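Local coordinates for ABC transporter periplasmic-binding protein YtfQ (Mycobacterium smegmatis, PDB 6HBM) that probably serves as the sugar-binding component of an ABC transporter and holds arabinofuranose in the cleft between its two lobes, at residues V149-T154 with V209-D214. Sequence-based numbering, arbitrary orientation.
Sequences VQLEGT and VFAQND. With AHR (alpha-L-arabinofuranose), chain J.
Q150 lies alongside the ring of F210, the two side chains pointing the same way from neighbouring strands. Its OE1 meets the ring at the edge, in the ring plane, 3.4 Å from F210 CD2, while the amide is turned 46° against the ring. CG of Q150 stands anti to the backbone N (chi1 179°) and the chain runs on extended, which carries the amide out along the phenylalanine. NE2 of the same amide bonds S182 on the neighbouring strand, and OE1 takes a weak hydrogen bond from Q212 NE2, whose amide is nearly perpendicular. F167 of helix 158-171 stacks on the F210 ring, so this helix packs over the face that bears Q150 and F210.

The other face is aliphatic: L151 CD1 sits 3.3 Å from V209 CG2 and also reaches A211 CB, with V149 CG1 beside the same V209 methyl. V195 and F199 of helix 189-202 pack against this side.

Between the faces, the backbones run parallel. F210 N donates a hydrogen bond to V149 O (2.8 Å), L151 N to F210 O (3.0 Å) and Q212 N to L151 O (3.3 Å). Past the last of these the strands part, and Q212 bridges the gap with its side chain: OE1 of Q212 accepts a hydrogen bond from G153 N at 2.8 Å, the donor standing above the amide carbonyl plane, 54° out of it. Thus one glutamine ties the outgoing loop of 149-154 to the end of strand 208-211.

Just beyond, N213 caps helix 214-226 through OD1, which bonds M216 N, and turns ND2 to O2 of the arabinofuranose (2.8 Å). The turn after strand 208-211 thus supplies the sugar contact, and adjacent parallel strands whose C-terminal ends face the interlobe cleft are characteristic of the Rossmann-like lobes of periplasmic binding proteins.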
ATOM      1  N   VAL A 149     -12.411  11.356  10.057  1.00 81.13           N
ATOM      2  CA  VAL A 149     -12.465  10.003  10.603  1.00 80.12           C
ATOM      3  C   VAL A 149     -11.399   9.219   9.818  1.00 82.32           C
ATOM      4  O   VAL A 149     -11.380   9.284   8.587  1.00 81.34           O
ATOM      5  CB  VAL A 149     -13.915   9.429  10.518  1.00 83.82           C
ATOM      6  CG1 VAL A 149     -13.988   8.088   9.800  1.00 83.57           C
ATOM      7  CG2 VAL A 149     -14.543   9.318  11.899  1.00 83.55           C
ATOM      8  N   GLN A 150     -10.474   8.540  10.525  1.00 77.67           N
ATOM      9  CA  GLN A 150      -9.375   7.802   9.893  1.00 76.25           C
ATOM     10  C   GLN A 150      -9.565   6.304  10.024  1.00 76.37           C
ATOM     11  O   GLN A 150      -9.677   5.797  11.139  1.00 74.72           O
ATOM     12  CB  GLN A 150      -8.031   8.205  10.520  1.00 77.88           C
ATOM     13  CG  GLN A 150      -6.802   7.468   9.952  1.00 94.66           C
ATOM     14  CD  GLN A 150      -5.514   8.155  10.324  1.00108.41           C
ATOM     15  OE1 GLN A 150      -4.730   8.569   9.467  1.00103.66           O
ATOM     16  NE2 GLN A 150      -5.254   8.273  11.616  1.00 99.19           N
ATOM     17  N   LEU A 151      -9.561   5.590   8.883  1.00 71.57           N
ATOM     18  CA  LEU A 151      -9.652   4.134   8.848  1.00 70.36           C
ATOM     19  C   LEU A 151      -8.210   3.683   8.666  1.00 74.49           C
ATOM     20  O   LEU A 151      -7.673   3.801   7.564  1.00 74.02           O
ATOM     21  CB  LEU A 151     -10.559   3.673   7.695  1.00 69.78           C
ATOM     22  CG  LEU A 151     -12.020   4.132   7.821  1.00 74.07           C
ATOM     23  CD1 LEU A 151     -12.607   4.477   6.487  1.00 73.87           C
ATOM     24  CD2 LEU A 151     -12.867   3.081   8.506  1.00 77.55           C
ATOM     25  N   GLU A 152      -7.539   3.308   9.782  1.00 71.06           N
ATOM     26  CA  GLU A 152      -6.122   2.915   9.770  1.00 71.22           C
ATOM     27  C   GLU A 152      -5.896   1.542   9.145  1.00 76.21           C
ATOM     28  O   GLU A 152      -6.785   0.703   9.160  1.00 75.97           O
ATOM     29  CB  GLU A 152      -5.524   2.910  11.196  1.00 72.79           C
ATOM     30  CG  GLU A 152      -5.366   4.260  11.882  1.00 84.72           C
ATOM     31  CD  GLU A 152      -4.804   4.135  13.290  1.00103.51           C
ATOM     32  OE1 GLU A 152      -5.485   4.571  14.247  1.00 70.15           O
ATOM     33  OE2 GLU A 152      -3.687   3.584  13.440  1.00105.33           O
ATOM     34  N   GLY A 153      -4.680   1.302   8.664  1.00 74.14           N
ATOM     35  CA  GLY A 153      -4.292   0.024   8.080  1.00 74.44           C
ATOM     36  C   GLY A 153      -3.965  -1.009   9.134  1.00 79.24           C
ATOM     37  O   GLY A 153      -4.132  -0.747  10.322  1.00 78.08           O
ATOM     38  N   THR A 154      -3.478  -2.183   8.712  1.00 78.91           N
ATOM     39  CA  THR A 154      -3.089  -3.255   9.636  1.00 80.75           C
ATOM     40  C   THR A 154      -2.033  -2.718  10.644  1.00 86.17           C
ATOM     41  O   THR A 154      -1.076  -2.051  10.250  1.00 86.55           O
ATOM     42  CB  THR A 154      -2.592  -4.511   8.853  1.00 96.88           C
ATOM     43  OG1 THR A 154      -3.673  -5.091   8.109  1.00 97.91           O
ATOM     44  CG2 THR A 154      -1.989  -5.582   9.764  1.00 98.72           C
ATOM     45  N   VAL A 209     -13.752  11.459   5.484  1.00 74.89           N
ATOM     46  CA  VAL A 209     -13.180  10.195   5.972  1.00 73.40           C
ATOM     47  C   VAL A 209     -11.915   9.867   5.177  1.00 73.91           C
ATOM     48  O   VAL A 209     -11.934   9.974   3.955  1.00 74.17           O
ATOM     49  CB  VAL A 209     -14.219   9.028   5.999  1.00 76.59           C
ATOM     50  CG1 VAL A 209     -15.246   9.149   4.881  1.00 76.38           C
ATOM     51  CG2 VAL A 209     -13.545   7.653   5.984  1.00 75.84           C
ATOM     52  N   PHE A 210     -10.818   9.494   5.874  1.00 66.77           N
ATOM     53  CA  PHE A 210      -9.539   9.165   5.241  1.00 65.73           C
ATOM     54  C   PHE A 210      -9.272   7.676   5.335  1.00 68.55           C
ATOM     55  O   PHE A 210      -8.978   7.172   6.425  1.00 67.05           O
ATOM     56  CB  PHE A 210      -8.387   9.962   5.876  1.00 67.46           C
ATOM     57  CG  PHE A 210      -6.990   9.511   5.478  1.00 68.04           C
ATOM     58  CD1 PHE A 210      -6.626   9.418   4.142  1.00 69.11           C
ATOM     59  CD2 PHE A 210      -6.043   9.188   6.446  1.00 69.10           C
ATOM     60  CE1 PHE A 210      -5.347   8.994   3.786  1.00 69.37           C
ATOM     61  CE2 PHE A 210      -4.766   8.767   6.084  1.00 70.91           C
ATOM     62  CZ  PHE A 210      -4.427   8.673   4.760  1.00 68.31           C
ATOM     63  N   ALA A 211      -9.347   6.972   4.197  1.00 65.46           N
ATOM     64  CA  ALA A 211      -9.113   5.534   4.178  1.00 65.31           C
ATOM     65  C   ALA A 211      -7.717   5.257   3.681  1.00 67.96           C
ATOM     66  O   ALA A 211      -7.391   5.625   2.555  1.00 67.30           O
ATOM     67  CB  ALA A 211     -10.142   4.848   3.296  1.00 66.18           C
ATOM     68  N   GLN A 212      -6.883   4.591   4.508  1.00 64.23           N
ATOM     69  CA  GLN A 212      -5.484   4.286   4.143  1.00 63.82           C
ATOM     70  C   GLN A 212      -5.336   3.258   2.980  1.00 68.04           C
ATOM     71  O   GLN A 212      -4.218   2.986   2.538  1.00 68.00           O
ATOM     72  CB  GLN A 212      -4.659   3.867   5.375  1.00 64.35           C
ATOM     73  CG  GLN A 212      -4.311   5.046   6.272  1.00 68.43           C
ATOM     74  CD  GLN A 212      -3.665   4.593   7.550  1.00 94.66           C
ATOM     75  OE1 GLN A 212      -3.245   3.442   7.688  1.00 88.66           O
ATOM     76  NE2 GLN A 212      -3.593   5.476   8.535  1.00 93.68           N
ATOM     77  N   ASN A 213      -6.438   2.742   2.441  1.00 63.37           N
ATOM     78  CA  ASN A 213      -6.401   1.891   1.266  1.00 62.62           C
ATOM     79  C   ASN A 213      -7.812   1.892   0.767  1.00 67.60           C
ATOM     80  O   ASN A 213      -8.729   1.665   1.559  1.00 67.58           O
ATOM     81  CB  ASN A 213      -5.795   0.507   1.582  1.00 60.97           C
ATOM     82  CG  ASN A 213      -6.700  -0.670   1.869  1.00 63.70           C
ATOM     83  OD1 ASN A 213      -7.663  -0.617   2.641  1.00 48.54           O
ATOM     84  ND2 ASN A 213      -6.366  -1.800   1.298  1.00 51.44           N
ATOM     85  N   ASP A 214      -8.030   2.306  -0.475  1.00 64.96           N
ATOM     86  CA  ASP A 214      -9.400   2.459  -0.969  1.00 65.81           C
ATOM     87  C   ASP A 214     -10.337   1.302  -0.581  1.00 67.44           C
ATOM     88  O   ASP A 214     -11.497   1.570  -0.332  1.00 64.95           O
ATOM     89  CB  ASP A 214      -9.433   2.733  -2.476  1.00 69.18           C
ATOM     90  CG  ASP A 214      -8.720   1.723  -3.338  1.00 92.58           C
ATOM     91  OD1 ASP A 214      -8.317   0.660  -2.805  1.00 95.62           O
ATOM     92  OD2 ASP A 214      -8.557   1.991  -4.547  1.00104.13           O
TER
HETATM   93  O5  AHR J 408       1.746  -2.553   1.366  0.90 27.11           O
HETATM   94  C5  AHR J 408       0.913  -1.754   0.547  0.90 21.69           C
HETATM   95  C4  AHR J 408      -0.491  -1.888   1.054  0.90 21.64           C
HETATM   96  O4  AHR J 408      -0.821  -3.298   1.194  0.90 22.75           O
HETATM   97  C3  AHR J 408      -1.585  -1.333   0.156  0.90 21.93           C
HETATM   98  O3  AHR J 408      -1.763   0.074   0.216  0.90 20.81           O
HETATM   99  C2  AHR J 408      -2.786  -2.092   0.697  0.90 22.90           C
HETATM  100  O2  AHR J 408      -3.945  -1.919  -0.109  0.90 21.83           O
HETATM  101  C1  AHR J 408      -2.190  -3.502   0.788  0.90 24.16           C
HETATM  102  O1  AHR J 408      -2.892  -4.393   1.691  0.90 23.74           O